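Side-chain contacts in Exo-poly-alpha-D-galacturonosidase (Thermotoga maritima, PDB 3JUR), which probably trims galacturonic acid units from the ends of polygalacturonate chains, as a hyperthermoactive, exo-acting glycoside hydrolase of family 28 with a beta-helix fold: residues G107-N112 against G273-V278; S267-D272 against S332-Y337; I358-D363 against P371-V376. All blocks are in the same frame, centred on the assembly; numbering follows the deposited sequence.

Contact 1 (G107-N112 against G273-V278); sequences GIELYN and GRRIGV
Glu109 meets Arg275 and Ile276 where an excursion from the parallel beta-helix of this family 28 enzyme runs past a short helix. Glu109 belongs to strand 108-112, paired antiparallel with strand 103-105 outside the main coils, while the other two close helix 270-276.

The two partners reach the same carboxylate in different ways. Ile276 comes from the opposite direction and lays its CD1 methyl over one face of the acid group, 3.6 Å from Glu109 CD. Its distances to the two oxygens are equal, 3.8 Å from CD1 to both OE1 and OE2 of Glu109, so the methyl sits over the whole group rather than one oxygen. Arg275 crosses Glu109 at about a right angle. Its chain turns at the third torsion (chi3 61°), which swings the guanidinium back toward the strand, and NH2 makes a salt bridge of 3.1 Å with Glu109 OE2. The N-H points fairly straight at the oxygen (156°). OE2 lies in the guanidinium plane, but the nitrogen stands 48° out of the carboxylate plane, on the same side as the isoleucine methyl.

Glu109 is buried and its acid group has further support. OE1 is hydrogen-bonded to Tyr196 OH, and Arg275 NH2 also forms a salt bridge with Asp272 OD1, which leaves one nitrogen shared between two acids. This positive neighbour is likely to keep the glutamate ionised.

Past Ile276 the chain leaves the helix at Gly277 with positive phi, its N still bonded to Gly273 O at 3.0 Å. The isoleucine also lies against the arginine beside it: Ile276 CG1 is 3.7 Å above the plane of the Arg275 guanidinium, displaced toward its rim.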
loop_
_atom_site.group_PDB
_atom_site.type_symbol
_atom_site.label_atom_id
_atom_site.label_comp_id
_atom_site.label_asym_id
_atom_site.label_seq_id
_atom_site.Cartn_x
_atom_site.Cartn_y
_atom_site.Cartn_z
ATOM N N GLY D 107 -18.537 -37.784 -15.676
ATOM C CA GLY D 107 -17.978 -37.577 -17.009
ATOM C C GLY D 107 -17.923 -38.779 -17.943
ATOM O O GLY D 107 -17.428 -38.661 -19.066
ATOM N N ILE D 108 -18.420 -39.930 -17.497
ATOM C CA ILE D 108 -18.452 -41.124 -18.355
ATOM C C ILE D 108 -19.887 -41.635 -18.537
ATOM O O ILE D 108 -20.615 -41.830 -17.557
ATOM C CB ILE D 108 -17.515 -42.263 -17.835
ATOM C CG1 ILE D 108 -16.054 -41.792 -17.775
ATOM C CG2 ILE D 108 -17.621 -43.517 -18.727
ATOM C CD1 ILE D 108 -15.149 -42.656 -16.919
ATOM N N GLU D 109 -20.280 -41.837 -19.796
ATOM C CA GLU D 109 -21.615 -42.328 -20.137
ATOM C C GLU D 109 -21.816 -43.778 -19.717
ATOM O O GLU D 109 -20.893 -44.592 -19.789
ATOM C CB GLU D 109 -21.869 -42.202 -21.640
ATOM C CG GLU D 109 -21.984 -40.770 -22.135
ATOM C CD GLU D 109 -22.523 -40.684 -23.551
ATOM O OE1 GLU D 109 -23.208 -39.685 -23.871
ATOM O OE2 GLU D 109 -22.263 -41.615 -24.340
ATOM N N LEU D 110 -23.029 -44.088 -19.274
ATOM C CA LEU D 110 -23.389 -45.442 -18.860
ATOM C C LEU D 110 -24.908 -45.608 -18.813
ATOM O O LEU D 110 -25.658 -44.642 -18.989
ATOM C CB LEU D 110 -22.783 -45.758 -17.482
ATOM C CG LEU D 110 -23.485 -45.235 -16.222
ATOM C CD1 LEU D 110 -22.917 -45.898 -14.992
ATOM C CD2 LEU D 110 -23.404 -43.716 -16.100
ATOM N N TYR D 111 -25.351 -46.841 -18.587
ATOM C CA TYR D 111 -26.739 -47.103 -18.229
ATOM C C TYR D 111 -26.809 -47.382 -16.736
ATOM O O TYR D 111 -26.111 -48.257 -16.218
ATOM C CB TYR D 111 -27.326 -48.241 -19.070
ATOM C CG TYR D 111 -27.741 -47.772 -20.442
ATOM C CD1 TYR D 111 -29.078 -47.514 -20.736
ATOM C CD2 TYR D 111 -26.792 -47.553 -21.439
ATOM C CE1 TYR D 111 -29.462 -47.066 -22.002
ATOM C CE2 TYR D 111 -27.159 -47.102 -22.699
ATOM C CZ TYR D 111 -28.494 -46.860 -22.977
ATOM O OH TYR D 111 -28.852 -46.415 -24.232
ATOM N N ASN D 112 -27.637 -46.606 -16.049
ATOM C CA ASN D 112 -27.693 -46.614 -14.594
ATOM C C ASN D 112 -29.055 -46.116 -14.118
ATOM O O ASN D 112 -29.911 -45.771 -14.936
ATOM C CB ASN D 112 -26.565 -45.740 -14.021
ATOM C CG ASN D 112 -26.383 -45.909 -12.515
ATOM O OD1 ASN D 112 -26.594 -46.991 -11.957
ATOM N ND2 ASN D 112 -25.979 -44.832 -11.854
ATOM N N GLY D 273 -14.732 -38.715 -22.917
ATOM C CA GLY D 273 -14.807 -37.288 -23.224
ATOM C C GLY D 273 -14.189 -36.926 -24.564
ATOM O O GLY D 273 -14.732 -36.097 -25.293
ATOM N N ARG D 274 -13.054 -37.547 -24.891
ATOM C CA ARG D 274 -12.412 -37.349 -26.197
ATOM C C ARG D 274 -13.198 -37.973 -27.342
ATOM O O ARG D 274 -13.244 -37.408 -28.433
ATOM C CB ARG D 274 -10.987 -37.900 -26.215
ATOM C CG ARG D 274 -9.989 -37.032 -25.517
ATOM C CD ARG D 274 -8.650 -37.728 -25.421
ATOM N NE ARG D 274 -8.190 -37.650 -24.045
ATOM C CZ ARG D 274 -7.974 -38.695 -23.254
ATOM N NH1 ARG D 274 -8.115 -39.931 -23.702
ATOM N NH2 ARG D 274 -7.586 -38.486 -22.007
ATOM N N ARG D 275 -13.789 -39.142 -27.097
ATOM C CA ARG D 275 -14.622 -39.832 -28.091
ATOM C C ARG D 275 -15.793 -38.950 -28.537
ATOM O O ARG D 275 -15.981 -38.730 -29.737
ATOM C CB ARG D 275 -15.137 -41.181 -27.550
ATOM C CG ARG D 275 -16.150 -41.903 -28.468
ATOM C CD ARG D 275 -16.758 -43.150 -27.817
ATOM N NE ARG D 275 -17.498 -42.857 -26.582
ATOM C CZ ARG D 275 -18.809 -42.615 -26.520
ATOM N NH1 ARG D 275 -19.548 -42.624 -27.621
ATOM N NH2 ARG D 275 -19.386 -42.363 -25.349
ATOM N N ILE D 276 -16.564 -38.448 -27.570
ATOM C CA ILE D 276 -17.718 -37.588 -27.854
ATOM C C ILE D 276 -17.241 -36.250 -28.429
ATOM O O ILE D 276 -17.836 -35.727 -29.374
ATOM C CB ILE D 276 -18.613 -37.415 -26.601
ATOM C CG1 ILE D 276 -19.236 -38.763 -26.218
ATOM C CG2 ILE D 276 -19.718 -36.381 -26.841
ATOM C CD1 ILE D 276 -19.619 -38.882 -24.762
ATOM N N GLY D 277 -16.154 -35.724 -27.865
ATOM C CA GLY D 277 -15.471 -34.538 -28.387
ATOM C C GLY D 277 -16.320 -33.287 -28.548
ATOM O O GLY D 277 -16.155 -32.553 -29.517
ATOM N N VAL D 278 -17.234 -33.049 -27.608
ATOM C CA VAL D 278 -18.082 -31.857 -27.642
ATOM C C VAL D 278 -17.755 -30.976 -26.440
ATOM O O VAL D 278 -17.840 -31.429 -25.300
ATOM C CB VAL D 278 -19.599 -32.202 -27.672
ATOM C CG1 VAL D 278 -20.445 -30.934 -27.569
ATOM C CG2 VAL D 278 -19.956 -32.970 -28.946
#

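Contact 2 (S267-D272 against S332-Y337); sequences SGRDAD and SRRGGY
Asp270 and Arg334 join two loops of the beta-helix that follow strands 263-265 and 327-329, members of one parallel sheet with strand 299-301 between them. In family 28 relatives the substrate cleft runs along this side of the helix, so the loops probably belong to its surroundings.

The ionic part is a single salt bridge. Arg334 NH1 donates to Asp270 OD1 at 3.0 Å, on the syn side of the carboxylate, but the bond is bent (138°) and the oxygen stands 28° out of the guanidinium plane. The approach is therefore oblique, with one nitrogen meeting one oxygen. Arg334 gets there because its chain folds at the second torsion (chi2 -74°), and its NE is held by Ser303 O.

A water completes the link. It donates to Asp270 OD2 at 2.7 Å and accepts from Arg269 NH2 at 2.9 Å, with a weak bond from Arg334 NH1. Both carboxylate oxygens are thus tied to the arginine pair, one directly and the other through solvent.

Two contacts bring together groups that cannot bond to each other. Asp270 OD1 is 3.1 Å from Arg333 O, acceptor against acceptor, and Arg269 NH2 is 3.2 Å from Arg334 NH2, donor against donor. The closeness of the arginines is probably eased by nearby acceptors: besides the Ser303 carbonyl on Arg334, Arg269 gives NH1 to Glu304 and NE to the backbone O of Glu106, and Asp270 likely offsets part of the charge.

Van der Waals packing fills in the rest. Arg333 CB rests 3.7 Å from Asp270 OD1. Between the two arginines the overlap is uneven: Arg334 NH2 stands above one face of the Arg269 guanidinium near its rim, whereas Arg269 CG sits 4.0 Å above the centre of the Arg334 guanidinium.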
loop_
_atom_site.group_PDB
_atom_site.type_symbol
_atom_site.label_atom_id
_atom_site.label_comp_id
_atom_site.label_asym_id
_atom_site.label_seq_id
_atom_site.Cartn_x
_atom_site.Cartn_y
_atom_site.Cartn_z
ATOM N N SER D 267 -17.237 -31.414 -19.597
ATOM C CA SER D 267 -17.395 -31.913 -20.974
ATOM C C SER D 267 -16.850 -33.335 -21.169
ATOM O O SER D 267 -16.291 -33.669 -22.226
ATOM C CB SER D 267 -16.757 -30.954 -21.993
ATOM O OG SER D 267 -15.373 -30.793 -21.752
ATOM N N GLY D 268 -17.027 -34.174 -20.154
ATOM C CA GLY D 268 -16.608 -35.570 -20.238
ATOM C C GLY D 268 -15.204 -35.819 -19.714
ATOM O O GLY D 268 -14.374 -34.909 -19.638
ATOM N N ARG D 269 -14.947 -37.073 -19.371
ATOM C CA ARG D 269 -13.708 -37.473 -18.728
ATOM C C ARG D 269 -12.924 -38.432 -19.620
ATOM O O ARG D 269 -13.481 -39.390 -20.159
ATOM C CB ARG D 269 -14.035 -38.136 -17.387
ATOM C CG ARG D 269 -12.845 -38.685 -16.613
ATOM C CD ARG D 269 -13.313 -39.490 -15.405
ATOM N NE ARG D 269 -13.866 -38.630 -14.358
ATOM C CZ ARG D 269 -13.270 -38.377 -13.194
ATOM N NH1 ARG D 269 -13.850 -37.572 -12.307
ATOM N NH2 ARG D 269 -12.094 -38.925 -12.911
ATOM N N ASP D 270 -11.630 -38.156 -19.771
ATOM C CA ASP D 270 -10.682 -39.062 -20.429
ATOM C C ASP D 270 -11.178 -39.584 -21.790
ATOM O O ASP D 270 -11.783 -38.827 -22.553
ATOM C CB ASP D 270 -10.272 -40.195 -19.469
ATOM C CG ASP D 270 -9.692 -39.672 -18.147
ATOM O OD1 ASP D 270 -9.307 -38.485 -18.065
ATOM O OD2 ASP D 270 -9.619 -40.452 -17.176
ATOM N N ALA D 271 -10.929 -40.858 -22.088
ATOM C CA ALA D 271 -11.273 -41.435 -23.392
ATOM C C ALA D 271 -12.716 -41.159 -23.842
ATOM O O ALA D 271 -12.939 -40.796 -24.998
ATOM C CB ALA D 271 -10.970 -42.932 -23.427
ATOM N N ASP D 272 -13.674 -41.311 -22.929
ATOM C CA ASP D 272 -15.096 -41.094 -23.237
ATOM C C ASP D 272 -15.368 -39.640 -23.631
ATOM O O ASP D 272 -16.133 -39.373 -24.560
ATOM C CB ASP D 272 -15.974 -41.487 -22.048
ATOM C CG ASP D 272 -17.303 -42.077 -22.471
ATOM O OD1 ASP D 272 -17.301 -43.122 -23.148
ATOM O OD2 ASP D 272 -18.354 -41.506 -22.115
ATOM N N SER D 332 -3.012 -34.699 -16.697
ATOM C CA SER D 332 -2.521 -35.241 -17.968
ATOM C C SER D 332 -3.192 -36.552 -18.435
ATOM O O SER D 332 -2.781 -37.128 -19.444
ATOM C CB SER D 332 -0.987 -35.352 -17.973
ATOM O OG SER D 332 -0.516 -36.158 -16.906
ATOM N N ARG D 333 -4.214 -37.019 -17.718
ATOM C CA ARG D 333 -5.081 -38.081 -18.249
ATOM C C ARG D 333 -6.211 -37.478 -19.091
ATOM O O ARG D 333 -6.830 -38.191 -19.877
ATOM C CB ARG D 333 -5.715 -38.943 -17.142
ATOM C CG ARG D 333 -4.881 -39.148 -15.896
ATOM C CD ARG D 333 -4.370 -40.560 -15.766
ATOM N NE ARG D 333 -5.358 -41.455 -15.175
ATOM C CZ ARG D 333 -5.065 -42.478 -14.372
ATOM N NH1 ARG D 333 -3.807 -42.732 -14.032
ATOM N NH2 ARG D 333 -6.040 -43.242 -13.896
ATOM N N ARG D 334 -6.472 -36.176 -18.921
ATOM C CA ARG D 334 -7.679 -35.536 -19.459
ATOM C C ARG D 334 -7.599 -35.081 -20.910
ATOM O O ARG D 334 -8.597 -35.135 -21.623
ATOM C CB ARG D 334 -8.099 -34.329 -18.610
ATOM C CG ARG D 334 -8.542 -34.634 -17.194
ATOM C CD ARG D 334 -9.928 -35.272 -17.124
ATOM N NE ARG D 334 -10.339 -35.362 -15.728
ATOM C CZ ARG D 334 -9.954 -36.321 -14.886
ATOM N NH1 ARG D 334 -9.168 -37.314 -15.297
ATOM N NH2 ARG D 334 -10.363 -36.287 -13.626
ATOM N N GLY D 335 -6.438 -34.594 -21.334
ATOM C CA GLY D 335 -6.335 -33.895 -22.616
ATOM C C GLY D 335 -7.306 -32.726 -22.627
ATOM O O GLY D 335 -7.586 -32.138 -21.577
ATOM N N GLY D 336 -7.828 -32.400 -23.809
ATOM C CA GLY D 336 -8.773 -31.299 -23.970
ATOM C C GLY D 336 -8.162 -29.945 -23.668
ATOM O O GLY D 336 -6.934 -29.777 -23.720
ATOM N N TYR D 337 -9.023 -28.979 -23.353
ATOM C CA TYR D 337 -8.593 -27.607 -23.087
ATOM C C TYR D 337 -9.543 -26.875 -22.139
ATOM O O TYR D 337 -10.704 -27.259 -21.982
ATOM C CB TYR D 337 -8.437 -26.815 -24.401
ATOM C CG TYR D 337 -9.692 -26.765 -25.248
ATOM C CD1 TYR D 337 -10.675 -25.797 -25.014
ATOM C CD2 TYR D 337 -9.901 -27.687 -26.278
ATOM C CE1 TYR D 337 -11.833 -25.746 -25.783
ATOM C CE2 TYR D 337 -11.067 -27.646 -27.054
ATOM C CZ TYR D 337 -12.025 -26.665 -26.795
ATOM O OH TYR D 337 -13.178 -26.604 -27.544
HETATM O O HOH W 1 -9.930 -40.086 -14.515
#

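Contact 3 (I358-D363 against P371-V376); sequences INLRYD and PVVRSV
Leu360 and Pro371 bring the two backbones nearest, CA to CA 7.8 Å, a gap that only side chains bridge. Val373 and Leu360 share the joining; each of the valine's methyls has its own partner. CG1 stands anti to the backbone N (chi1 -176°), which turns it to Ile358, and leaves CG2 on the side of Leu360. The isoleucine and valine slide past each other in opposite directions, with Ile358 CG2 and Val373 CG1 3.9 Å apart. Leu360 instead reaches straight for the valine, tip to tip: its CD1 lies 3.7 Å from Val373 CG2, and its branch carbon CG is 4.0 Å from the same methyl. The other leucine methyl, CD2, looks toward the proline and comes within 4.2 Å of Pro371 CG.

These four side chains pack inside the parallel beta-helix. Strand 357-359 lies between strands 327-329 and 388-393 in one wall, strand 372-379 between 337-349 and 400-406 in another, and the apolar groups meet in the space enclosed. Leu328 and Ile403 both touch Ile358, and Val400 packs on Leu360, continuing the apolar column into adjoining coils. Cut back to alanine, Leu360 would lose both methyls, which would probably open a gap facing Val373 CG2 and Pro371 CG.

Around Leu360 the chain turns out of its strand through an Asx turn. Asn359 OD1 accepts from Arg361 N at 2.9 Å with a fairly straight N-H (152°), the donor standing 59° above the carbonyl plane of the amide. Arg361 leaves at roughly a right angle to the leucine, and its NH2 forms a salt bridge with Glu420 OE1.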
loop_
_atom_site.group_PDB
_atom_site.type_symbol
_atom_site.label_atom_id
_atom_site.label_comp_id
_atom_site.label_asym_id
_atom_site.label_seq_id
_atom_site.Cartn_x
_atom_site.Cartn_y
_atom_site.Cartn_z
ATOM N N ILE D 358 -5.697 -22.616 -10.100
ATOM C CA ILE D 358 -5.542 -23.358 -11.352
ATOM C C ILE D 358 -4.594 -24.513 -11.090
ATOM O O ILE D 358 -3.444 -24.308 -10.678
ATOM C CB ILE D 358 -5.042 -22.479 -12.523
ATOM C CG1 ILE D 358 -5.959 -21.263 -12.703
ATOM C CG2 ILE D 358 -4.967 -23.307 -13.828
ATOM C CD1 ILE D 358 -5.513 -20.300 -13.794
ATOM N N ASN D 359 -5.097 -25.727 -11.292
ATOM C CA ASN D 359 -4.373 -26.944 -10.926
ATOM C C ASN D 359 -4.350 -27.960 -12.068
ATOM O O ASN D 359 -5.414 -28.423 -12.524
ATOM C CB ASN D 359 -5.005 -27.563 -9.671
ATOM C CG ASN D 359 -4.233 -28.766 -9.152
ATOM O OD1 ASN D 359 -3.085 -29.009 -9.543
ATOM N ND2 ASN D 359 -4.864 -29.529 -8.264
ATOM N N LEU D 360 -3.145 -28.295 -12.536
ATOM C CA LEU D 360 -3.006 -29.288 -13.602
ATOM C C LEU D 360 -2.537 -30.639 -13.066
ATOM O O LEU D 360 -2.103 -31.498 -13.837
ATOM C CB LEU D 360 -2.089 -28.792 -14.728
ATOM C CG LEU D 360 -2.697 -27.923 -15.830
ATOM C CD1 LEU D 360 -3.180 -26.567 -15.308
ATOM C CD2 LEU D 360 -1.691 -27.747 -16.966
ATOM N N ARG D 361 -2.649 -30.820 -11.750
ATOM C CA ARG D 361 -2.257 -32.064 -11.081
ATOM C C ARG D 361 -3.418 -32.685 -10.303
ATOM O O ARG D 361 -3.207 -33.315 -9.268
ATOM C CB ARG D 361 -1.093 -31.818 -10.123
ATOM C CG ARG D 361 0.192 -31.399 -10.789
ATOM C CD ARG D 361 1.047 -30.642 -9.807
ATOM N NE ARG D 361 1.837 -29.615 -10.479
ATOM C CZ ARG D 361 2.680 -28.790 -9.865
ATOM N NH1 ARG D 361 2.848 -28.861 -8.548
ATOM N NH2 ARG D 361 3.358 -27.894 -10.575
ATOM N N TYR D 362 -4.632 -32.503 -10.807
ATOM C CA TYR D 362 -5.840 -33.001 -10.158
ATOM C C TYR D 362 -5.795 -34.506 -9.863
ATOM O O TYR D 362 -5.484 -35.305 -10.753
ATOM C CB TYR D 362 -7.060 -32.678 -11.013
ATOM C CG TYR D 362 -8.354 -33.018 -10.336
ATOM C CD1 TYR D 362 -8.858 -32.209 -9.315
ATOM C CD2 TYR D 362 -9.073 -34.156 -10.698
ATOM C CE1 TYR D 362 -10.040 -32.520 -8.677
ATOM C CE2 TYR D 362 -10.269 -34.471 -10.066
ATOM C CZ TYR D 362 -10.745 -33.643 -9.062
ATOM O OH TYR D 362 -11.924 -33.939 -8.430
ATOM N N ASP D 363 -6.120 -34.866 -8.619
ATOM C CA ASP D 363 -6.065 -36.259 -8.100
ATOM C C ASP D 363 -4.675 -36.912 -8.170
ATOM O O ASP D 363 -4.547 -38.123 -7.974
ATOM C CB ASP D 363 -7.104 -37.178 -8.778
ATOM C CG ASP D 363 -8.521 -37.007 -8.224
ATOM O OD1 ASP D 363 -8.726 -36.229 -7.272
ATOM O OD2 ASP D 363 -9.444 -37.666 -8.750
ATOM N N PRO D 371 -3.288 -31.275 -21.028
ATOM C CA PRO D 371 -4.377 -30.315 -21.248
ATOM C C PRO D 371 -3.872 -28.924 -21.626
ATOM O O PRO D 371 -2.844 -28.469 -21.114
ATOM C CB PRO D 371 -5.094 -30.277 -19.896
ATOM C CG PRO D 371 -4.071 -30.683 -18.903
ATOM C CD PRO D 371 -3.082 -31.568 -19.594
ATOM N N VAL D 372 -4.590 -28.261 -22.523
ATOM C CA VAL D 372 -4.265 -26.889 -22.882
ATOM C C VAL D 372 -5.010 -25.987 -21.902
ATOM O O VAL D 372 -6.237 -26.008 -21.859
ATOM C CB VAL D 372 -4.672 -26.563 -24.347
ATOM C CG1 VAL D 372 -4.368 -25.100 -24.677
ATOM C CG2 VAL D 372 -3.964 -27.499 -25.337
ATOM N N VAL D 373 -4.268 -25.233 -21.089
ATOM C CA VAL D 373 -4.878 -24.310 -20.119
ATOM C C VAL D 373 -4.289 -22.925 -20.343
ATOM O O VAL D 373 -3.119 -22.665 -20.014
ATOM C CB VAL D 373 -4.686 -24.767 -18.638
ATOM C CG1 VAL D 373 -5.411 -23.826 -17.679
ATOM C CG2 VAL D 373 -5.195 -26.206 -18.435
ATOM N N ARG D 374 -5.097 -22.049 -20.945
ATOM C CA ARG D 374 -4.659 -20.698 -21.311
ATOM C C ARG D 374 -5.794 -19.679 -21.393
ATOM O O ARG D 374 -6.976 -20.046 -21.422
ATOM C CB ARG D 374 -3.849 -20.709 -22.615
ATOM C CG ARG D 374 -4.215 -21.822 -23.574
ATOM C CD ARG D 374 -5.036 -21.387 -24.771
ATOM N NE ARG D 374 -4.189 -21.042 -25.911
ATOM C CZ ARG D 374 -4.443 -21.355 -27.181
ATOM N NH1 ARG D 374 -5.525 -22.045 -27.516
ATOM N NH2 ARG D 374 -3.598 -20.980 -28.128
ATOM N N SER D 375 -5.418 -18.400 -21.419
ATOM C CA SER D 375 -6.354 -17.286 -21.624
ATOM C C SER D 375 -7.480 -17.233 -20.597
ATOM O O SER D 375 -8.663 -17.385 -20.928
ATOM C CB SER D 375 -6.899 -17.306 -23.056
ATOM O OG SER D 375 -5.813 -17.255 -23.956
ATOM N N VAL D 376 -7.088 -17.046 -19.340
ATOM C CA VAL D 376 -8.027 -16.876 -18.243
ATOM C C VAL D 376 -7.880 -15.437 -17.763
ATOM O O VAL D 376 -6.759 -14.959 -17.513
ATOM C CB VAL D 376 -7.766 -17.884 -17.083
ATOM C CG1 VAL D 376 -8.818 -17.729 -15.969
ATOM C CG2 VAL D 376 -7.757 -19.326 -17.604
#

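Contacts 1 and 2 share helix 270-276: contact 2 uses its first turn, contact 1 its last. They also touch directly, through Gly107 O with Arg269 N and Glu109 N with Asp272 OD2, so strand, helix and loop are joined to one another, partly buried at the edge of the coils. Charge carries both, one salt bridge each, with like-charged arginines side by side only in contact 2. Contact 3 is fully buried within the beta-helix and wholly apolar across its segments. It still adjoins contact 2, since Gly336 O is probably bonded to Val372 N and Arg334 packs on Tyr362, whereas contact 1 stays about 8 Å from it between nearest atoms.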